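PDB 2P3N: inositol-1-monophosphatase from Thermotoga maritima, which catalyses magnesium-dependent hydrolysis of phosphate esters, removing phosphate from inositol 1-phosphate, fructose 1,6-bisphosphate and several other substrates as a homotetramer. Local coordinates for residues K159-E162 and R163-R167; Y121-E124 and G125-A128; F6-K9 and L10-V14. One frame throughout, in Å; residues are numbered along the deposited sequence.

Contact 1: K159-E162 and R163-R167; sequences KFIE and RMEKR
Met164 runs alongside Phe160 one helical turn earlier, both side chains pointing the same way. Its CB lies over one face of the Phe160 ring, and CG comes near the rim at CE1. The turn about CB-CG (chi2 51°) sets SD 5.2 Å from the ring centroid, oblique to the normal, a Met-aromatic contact, and chi3 (111°) swings the methyl CE onto Phe160 CZ at 3.5 Å. The backbone ties the same turn: Met164 N to Phe160 O (3.1 Å) and Arg163 N to Lys159 O (3.0 Å). On another side of the helix Glu165 crosses Ile161 at about a right angle, its OE1 against Ile161 CG2 at 3.3 Å, while its OE2 forms a 3.5 Å salt bridge with Lys166 NZ. Cutting Glu165 back to an alanine is likely to cost the Lys166 ammonium its carboxylate partner and Ile161 CG2 its contact with OE1. Ile161 also packs on Ile161 of the second subunit, and Lys159 NZ, bonded to Glu162 OE2, makes a salt bridge with Glu162 of that subunit. The helix is the crossover of the beta-alpha-beta unit made with strands 147-150 and 170-172: Ile161 and Met164 rest on Ile171, and Arg163 lies against helix 239-253.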
loop_
_atom_site.group_PDB
_atom_site.type_symbol
_atom_site.label_atom_id
_atom_site.label_comp_id
_atom_site.label_asym_id
_atom_site.label_seq_id
_atom_site.Cartn_x
_atom_site.Cartn_y
_atom_site.Cartn_z
ATOM N N LYS A 159 -21.875 24.776 14.070
ATOM C CA LYS A 159 -22.853 24.703 15.150
ATOM C C LYS A 159 -22.967 23.281 15.677
ATOM O O LYS A 159 -22.927 23.057 16.888
ATOM C CB LYS A 159 -24.228 25.186 14.669
ATOM C CG LYS A 159 -24.363 26.694 14.607
ATOM C CD LYS A 159 -24.270 27.299 16.001
ATOM C CE LYS A 159 -24.210 28.816 15.947
ATOM N NZ LYS A 159 -22.963 29.296 15.287
ATOM N N PHE A 160 -23.112 22.330 14.758
ATOM C CA PHE A 160 -23.229 20.924 15.120
ATOM C C PHE A 160 -22.036 20.501 15.971
ATOM O O PHE A 160 -22.126 19.564 16.767
ATOM C CB PHE A 160 -23.321 20.069 13.862
ATOM C CG PHE A 160 -23.432 18.595 14.138
ATOM C CD1 PHE A 160 -22.297 17.799 14.216
ATOM C CD2 PHE A 160 -24.678 17.998 14.308
ATOM C CE1 PHE A 160 -22.401 16.426 14.458
ATOM C CE2 PHE A 160 -24.791 16.625 14.551
ATOM C CZ PHE A 160 -23.651 15.839 14.624
ATOM N N ILE A 161 -20.914 21.189 15.793
ATOM C CA ILE A 161 -19.730 20.903 16.587
ATOM C C ILE A 161 -20.075 21.331 18.008
ATOM O O ILE A 161 -20.064 20.516 18.933
ATOM C CB ILE A 161 -18.512 21.733 16.136
ATOM C CG1 ILE A 161 -18.091 21.335 14.722
ATOM C CG2 ILE A 161 -17.372 21.554 17.126
ATOM C CD1 ILE A 161 -17.644 19.911 14.594
ATOM N N GLU A 162 -20.398 22.618 18.155
ATOM C CA GLU A 162 -20.752 23.226 19.440
ATOM C C GLU A 162 -21.649 22.345 20.292
ATOM O O GLU A 162 -21.373 22.116 21.472
ATOM C CB GLU A 162 -21.449 24.570 19.214
ATOM C CG GLU A 162 -20.612 25.566 18.432
ATOM C CD GLU A 162 -21.244 26.947 18.358
ATOM O OE1 GLU A 162 -21.492 27.541 19.431
ATOM O OE2 GLU A 162 -21.485 27.439 17.229
ATOM N N ARG A 163 -22.722 21.859 19.683
ATOM C CA ARG A 163 -23.679 21.007 20.371
ATOM C C ARG A 163 -23.049 19.678 20.760
ATOM O O ARG A 163 -23.073 19.278 21.925
ATOM C CB ARG A 163 -24.872 20.709 19.465
ATOM C CG ARG A 163 -25.250 21.808 18.496
ATOM C CD ARG A 163 -26.091 22.888 19.139
ATOM N NE ARG A 163 -25.268 23.888 19.809
ATOM C CZ ARG A 163 -25.741 25.018 20.322
ATOM N NH1 ARG A 163 -24.914 25.872 20.912
ATOM N NH2 ARG A 163 -27.040 25.295 20.245
ATOM N N MET A 164 -22.482 19.007 19.763
ATOM C CA MET A 164 -21.882 17.687 19.928
ATOM C C MET A 164 -20.567 17.606 20.702
ATOM O O MET A 164 -20.356 16.672 21.474
ATOM C CB MET A 164 -21.701 17.049 18.546
ATOM C CG MET A 164 -22.046 15.580 18.518
ATOM S SD MET A 164 -23.673 15.282 19.229
ATOM C CE MET A 164 -24.623 14.792 17.805
ATOM N N GLU A 165 -19.689 18.578 20.486
ATOM C CA GLU A 165 -18.385 18.617 21.141
ATOM C C GLU A 165 -18.397 18.282 22.630
ATOM O O GLU A 165 -17.393 17.833 23.170
ATOM C CB GLU A 165 -17.749 19.998 20.947
ATOM C CG GLU A 165 -18.623 21.147 21.437
ATOM C CD GLU A 165 -17.980 22.508 21.249
ATOM O OE1 GLU A 165 -17.512 22.806 20.127
ATOM O OE2 GLU A 165 -17.951 23.287 22.225
ATOM N N LYS A 166 -19.528 18.486 23.294
ATOM C CA LYS A 166 -19.608 18.221 24.724
ATOM C C LYS A 166 -19.870 16.750 25.075
ATOM O O LYS A 166 -19.085 16.128 25.797
ATOM C CB LYS A 166 -20.687 19.111 25.349
ATOM C CG LYS A 166 -20.452 19.453 26.819
ATOM C CD LYS A 166 -19.250 20.372 27.019
ATOM C CE LYS A 166 -19.486 21.764 26.439
ATOM N NZ LYS A 166 -19.643 21.772 24.951
ATOM N N ARG A 167 -20.964 16.193 24.565
ATOM C CA ARG A 167 -21.314 14.800 24.844
ATOM C C ARG A 167 -20.599 13.773 23.963
ATOM O O ARG A 167 -20.989 12.604 23.932
ATOM C CB ARG A 167 -22.821 14.592 24.676
ATOM C CG ARG A 167 -23.698 15.204 25.749
ATOM C CD ARG A 167 -25.115 14.659 25.620
ATOM N NE ARG A 167 -26.030 15.563 24.928
ATOM C CZ ARG A 167 -25.771 16.201 23.788
ATOM N NH1 ARG A 167 -24.600 16.055 23.177
ATOM N NH2 ARG A 167 -26.696 16.991 23.251
#

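Contact 2: Y121-E124 and G125-A128; sequences YAEE and GSGA
Ser126 N reaches back to Glu123 O at 3.2 Å, closing the turn between strands 118-123 and 127-130. Glu124 and Gly125 occupy the two corners with the backbone angles of a type II turn; a side chain at Gly125 would collide with Glu124 O at these angles, leaving room for glycine alone. The side chains of the turn leave it by different routes. Glu123 has CG anti to the backbone N (chi1 -171°) and an extended chain whose OE1 bonds to the amino group of Met1. Ser126 holds OG beside its own backbone N (chi1 -56°), which leaves the hydroxyl 4.1 Å from Glu123 OE1. Glu124, as extended as Glu123, stretches its carboxylate to a salt bridge with Lys107. Farther down the hairpin Ala122 and Ala128 put their methyls on one face of the sheet, CB to CB 4.1 Å, and Ala128 CA makes a C-H...O contact of 3.6 Å with Tyr121 O. A water bridges the strands, accepting from Glu123 N and donating to Gly127 O (2.7 Å). The chemistry is therefore mostly that of main chain, water and carboxylate: direct strand pairing is loose beside the turn, the water links Glu123 N and Gly127 O where a direct bond might have stood, and Glu211 takes the N-H groups of Gly125, in the turn, and of Gly127.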
loop_
_atom_site.group_PDB
_atom_site.type_symbol
_atom_site.label_atom_id
_atom_site.label_comp_id
_atom_site.label_asym_id
_atom_site.label_seq_id
_atom_site.Cartn_x
_atom_site.Cartn_y
_atom_site.Cartn_z
ATOM N N TYR A 121 -17.843 -2.158 0.355
ATOM C CA TYR A 121 -18.991 -2.463 -0.491
ATOM C C TYR A 121 -20.030 -3.319 0.206
ATOM O O TYR A 121 -19.764 -3.937 1.230
ATOM C CB TYR A 121 -18.544 -3.179 -1.765
ATOM C CG TYR A 121 -17.674 -4.375 -1.501
ATOM C CD1 TYR A 121 -16.312 -4.227 -1.245
ATOM C CD2 TYR A 121 -18.220 -5.653 -1.449
ATOM C CE1 TYR A 121 -15.513 -5.326 -0.940
ATOM C CE2 TYR A 121 -17.433 -6.760 -1.144
ATOM C CZ TYR A 121 -16.084 -6.588 -0.890
ATOM O OH TYR A 121 -15.317 -7.679 -0.577
ATOM N N ALA A 122 -21.221 -3.356 -0.371
ATOM C CA ALA A 122 -22.312 -4.144 0.179
ATOM C C ALA A 122 -23.391 -4.379 -0.862
ATOM O O ALA A 122 -23.775 -3.465 -1.588
ATOM C CB ALA A 122 -22.918 -3.436 1.393
ATOM N N GLU A 123 -23.852 -5.621 -0.945
ATOM C CA GLU A 123 -24.934 -5.991 -1.844
ATOM C C GLU A 123 -26.080 -6.326 -0.868
ATOM O O GLU A 123 -25.831 -6.768 0.261
ATOM C CB GLU A 123 -24.530 -7.199 -2.689
ATOM C CG GLU A 123 -25.495 -7.533 -3.802
ATOM C CD GLU A 123 -24.886 -8.487 -4.807
ATOM O OE1 GLU A 123 -24.275 -9.492 -4.378
ATOM O OE2 GLU A 123 -25.016 -8.236 -6.025
ATOM N N GLU A 124 -27.323 -6.095 -1.279
ATOM C CA GLU A 124 -28.470 -6.343 -0.403
ATOM C C GLU A 124 -28.656 -7.803 0.017
ATOM O O GLU A 124 -28.749 -8.706 -0.821
ATOM C CB GLU A 124 -29.750 -5.811 -1.060
ATOM C CG GLU A 124 -31.032 -6.032 -0.275
ATOM C CD GLU A 124 -32.243 -5.472 -1.001
ATOM O OE1 GLU A 124 -32.463 -4.243 -0.932
ATOM O OE2 GLU A 124 -32.965 -6.259 -1.655
ATOM N N GLY A 125 -28.705 -8.010 1.331
ATOM C CA GLY A 125 -28.877 -9.338 1.878
ATOM C C GLY A 125 -27.591 -10.135 2.036
ATOM O O GLY A 125 -27.625 -11.258 2.541
ATOM N N SER A 126 -26.456 -9.568 1.626
ATOM C CA SER A 126 -25.180 -10.278 1.717
ATOM C C SER A 126 -24.228 -9.737 2.778
ATOM O O SER A 126 -23.194 -10.346 3.064
ATOM C CB SER A 126 -24.478 -10.262 0.360
ATOM O OG SER A 126 -25.296 -10.817 -0.652
ATOM N N GLY A 127 -24.576 -8.599 3.360
ATOM C CA GLY A 127 -23.726 -8.012 4.378
ATOM C C GLY A 127 -22.674 -7.083 3.797
ATOM O O GLY A 127 -22.449 -7.066 2.586
ATOM N N ALA A 128 -22.021 -6.319 4.667
ATOM C CA ALA A 128 -21.004 -5.369 4.251
ATOM C C ALA A 128 -19.567 -5.901 4.348
ATOM O O ALA A 128 -19.227 -6.652 5.263
ATOM C CB ALA A 128 -21.150 -4.098 5.071
HETATM O O HOH W 1 -22.340 -8.169 0.133
#

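Contact 3: F6-K9 and L10-V14; sequences FSIK and LLRKV
Leu11 N bonds to Ser7 O at 3.0 Å with a nearly straight N-H (171°), and three further i to i+4 bonds run beside it. Of these, Arg12 N to Ile8 O (3.0 Å) and Leu10 N to Phe6 O (3.0 Å) are more bent, and Lys13 N bonds to Lys9 O. The long charged side chains spend their polar ends outside this turn of helix. Arg12 makes a salt bridge with Glu133 of the third subunit, its NH2 bonds to Asn131 O of that subunit, and its NE bonds to Thr119 of its own chain; Lys9 NZ bonds to Arg134 O of the third subunit and pairs with Asp5, while Lys13 NZ reaches Ile20 O of the fourth. Arg12 is extended from CG to NE (chi2 175°), which brings one face of its guanidinium over Ile8 CG2. That methyl stands 3.5 Å from the guanidinium plane, displaced toward its rim, and also touches Arg12 CD at 3.7 Å. Elsewhere round the helix Phe6 and Leu10 lie side by side: Leu10 CG sits over one face of the ring, and Leu10 CD1 touches Phe6 CE2 at 3.7 Å. Leu11 turns to strand 95-102, its CG passing Ser7 O at 3.3 Å; its side chain lies about 11 Å from the bound magnesium ion. The helix is thus amphipathic: Phe6, Leu10 and Leu11 pack within the subunit, whereas Ile8 also meets Gly132 of the third subunit. The bonds to Thr119, Glu133 and Asn131 probably hold the orientation of the guanidinium, with Ile8 CG2 lying against one face.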
loop_
_atom_site.group_PDB
_atom_site.type_symbol
_atom_site.label_atom_id
_atom_site.label_comp_id
_atom_site.label_asym_id
_atom_site.label_seq_id
_atom_site.Cartn_x
_atom_site.Cartn_y
_atom_site.Cartn_z
ATOM N N PHE A 6 -18.104 -6.466 -10.798
ATOM C CA PHE A 6 -17.890 -5.554 -11.917
ATOM C C PHE A 6 -17.600 -4.162 -11.377
ATOM O O PHE A 6 -16.701 -3.471 -11.840
ATOM C CB PHE A 6 -19.165 -5.522 -12.771
ATOM C CG PHE A 6 -19.248 -4.364 -13.724
ATOM C CD1 PHE A 6 -18.696 -4.446 -14.997
ATOM C CD2 PHE A 6 -19.894 -3.186 -13.350
ATOM C CE1 PHE A 6 -18.789 -3.364 -15.891
ATOM C CE2 PHE A 6 -19.993 -2.097 -14.230
ATOM C CZ PHE A 6 -19.441 -2.185 -15.502
ATOM N N SER A 7 -18.389 -3.767 -10.388
ATOM C CA SER A 7 -18.276 -2.467 -9.757
ATOM C C SER A 7 -16.963 -2.311 -9.008
ATOM O O SER A 7 -16.300 -1.281 -9.094
ATOM C CB SER A 7 -19.449 -2.274 -8.795
ATOM O OG SER A 7 -20.684 -2.372 -9.490
ATOM N N ILE A 8 -16.599 -3.337 -8.253
ATOM C CA ILE A 8 -15.361 -3.319 -7.494
ATOM C C ILE A 8 -14.167 -3.167 -8.427
ATOM O O ILE A 8 -13.329 -2.280 -8.230
ATOM C CB ILE A 8 -15.200 -4.610 -6.682
ATOM C CG1 ILE A 8 -16.280 -4.659 -5.596
ATOM C CG2 ILE A 8 -13.807 -4.679 -6.062
ATOM C CD1 ILE A 8 -16.399 -6.003 -4.895
ATOM N N LYS A 9 -14.094 -4.017 -9.446
ATOM C CA LYS A 9 -12.984 -3.964 -10.380
ATOM C C LYS A 9 -12.936 -2.690 -11.208
ATOM O O LYS A 9 -11.864 -2.235 -11.584
ATOM C CB LYS A 9 -13.033 -5.182 -11.292
ATOM C CG LYS A 9 -13.010 -6.461 -10.492
ATOM C CD LYS A 9 -12.883 -7.693 -11.354
ATOM C CE LYS A 9 -12.754 -8.902 -10.462
ATOM N NZ LYS A 9 -12.839 -10.167 -11.218
ATOM N N LEU A 10 -14.099 -2.113 -11.480
ATOM C CA LEU A 10 -14.198 -0.891 -12.274
ATOM C C LEU A 10 -13.686 0.286 -11.472
ATOM O O LEU A 10 -12.879 1.072 -11.952
ATOM C CB LEU A 10 -15.654 -0.608 -12.645
ATOM C CG LEU A 10 -16.064 -0.177 -14.051
ATOM C CD1 LEU A 10 -17.426 0.486 -13.927
ATOM C CD2 LEU A 10 -15.067 0.781 -14.679
ATOM N N LEU A 11 -14.172 0.426 -10.248
ATOM C CA LEU A 11 -13.730 1.537 -9.427
ATOM C C LEU A 11 -12.266 1.395 -9.049
ATOM O O LEU A 11 -11.576 2.391 -8.864
ATOM C CB LEU A 11 -14.586 1.658 -8.163
ATOM C CG LEU A 11 -16.080 1.956 -8.337
ATOM C CD1 LEU A 11 -16.472 2.963 -7.290
ATOM C CD2 LEU A 11 -16.391 2.481 -9.725
ATOM N N ARG A 12 -11.798 0.156 -8.937
ATOM C CA ARG A 12 -10.409 -0.077 -8.587
ATOM C C ARG A 12 -9.500 0.299 -9.737
ATOM O O ARG A 12 -8.389 0.772 -9.522
ATOM C CB ARG A 12 -10.191 -1.533 -8.175
ATOM C CG ARG A 12 -10.476 -1.781 -6.699
ATOM C CD ARG A 12 -10.379 -3.239 -6.307
ATOM N NE ARG A 12 -10.504 -3.386 -4.861
ATOM C CZ ARG A 12 -10.473 -4.546 -4.212
ATOM N NH1 ARG A 12 -10.326 -5.686 -4.875
ATOM N NH2 ARG A 12 -10.583 -4.567 -2.888
ATOM N N LYS A 13 -9.985 0.122 -10.960
ATOM C CA LYS A 13 -9.209 0.452 -12.150
ATOM C C LYS A 13 -9.194 1.976 -12.346
ATOM O O LYS A 13 -8.139 2.590 -12.520
ATOM C CB LYS A 13 -9.826 -0.228 -13.374
ATOM C CG LYS A 13 -9.026 -0.097 -14.663
ATOM C CD LYS A 13 -9.921 -0.417 -15.856
ATOM C CE LYS A 13 -9.161 -0.458 -17.189
ATOM N NZ LYS A 13 -8.291 -1.663 -17.339
ATOM N N VAL A 14 -10.375 2.578 -12.309
ATOM C CA VAL A 14 -10.489 4.015 -12.469
ATOM C C VAL A 14 -9.729 4.729 -11.351
ATOM O O VAL A 14 -9.143 5.796 -11.560
ATOM C CB VAL A 14 -11.969 4.444 -12.454
ATOM C CG1 VAL A 14 -12.083 5.943 -12.655
ATOM C CG2 VAL A 14 -12.731 3.702 -13.542
#

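How the contacts relate
Contacts 2 and 3 are neighbours, meeting where Tyr121 CD2 packs on Ile8 CD1 at 3.9 Å; helix 2-21 here lies against the seven-stranded sheet to which the hairpin belongs. Contact 1 belongs to the crossover helix of the five-stranded sheet, on the opposite side of the chain's centre from contact 3, about 26 Å away between nearest atoms. All three are partly buried. The two helical contacts each have a buried apolar side and charged groups turned to other subunits, contact 1 to the second and contact 3 to the third and fourth. Contact 2 has an exposed turn above buried alanines and depends on backbone and water rather than on large apolar side chains.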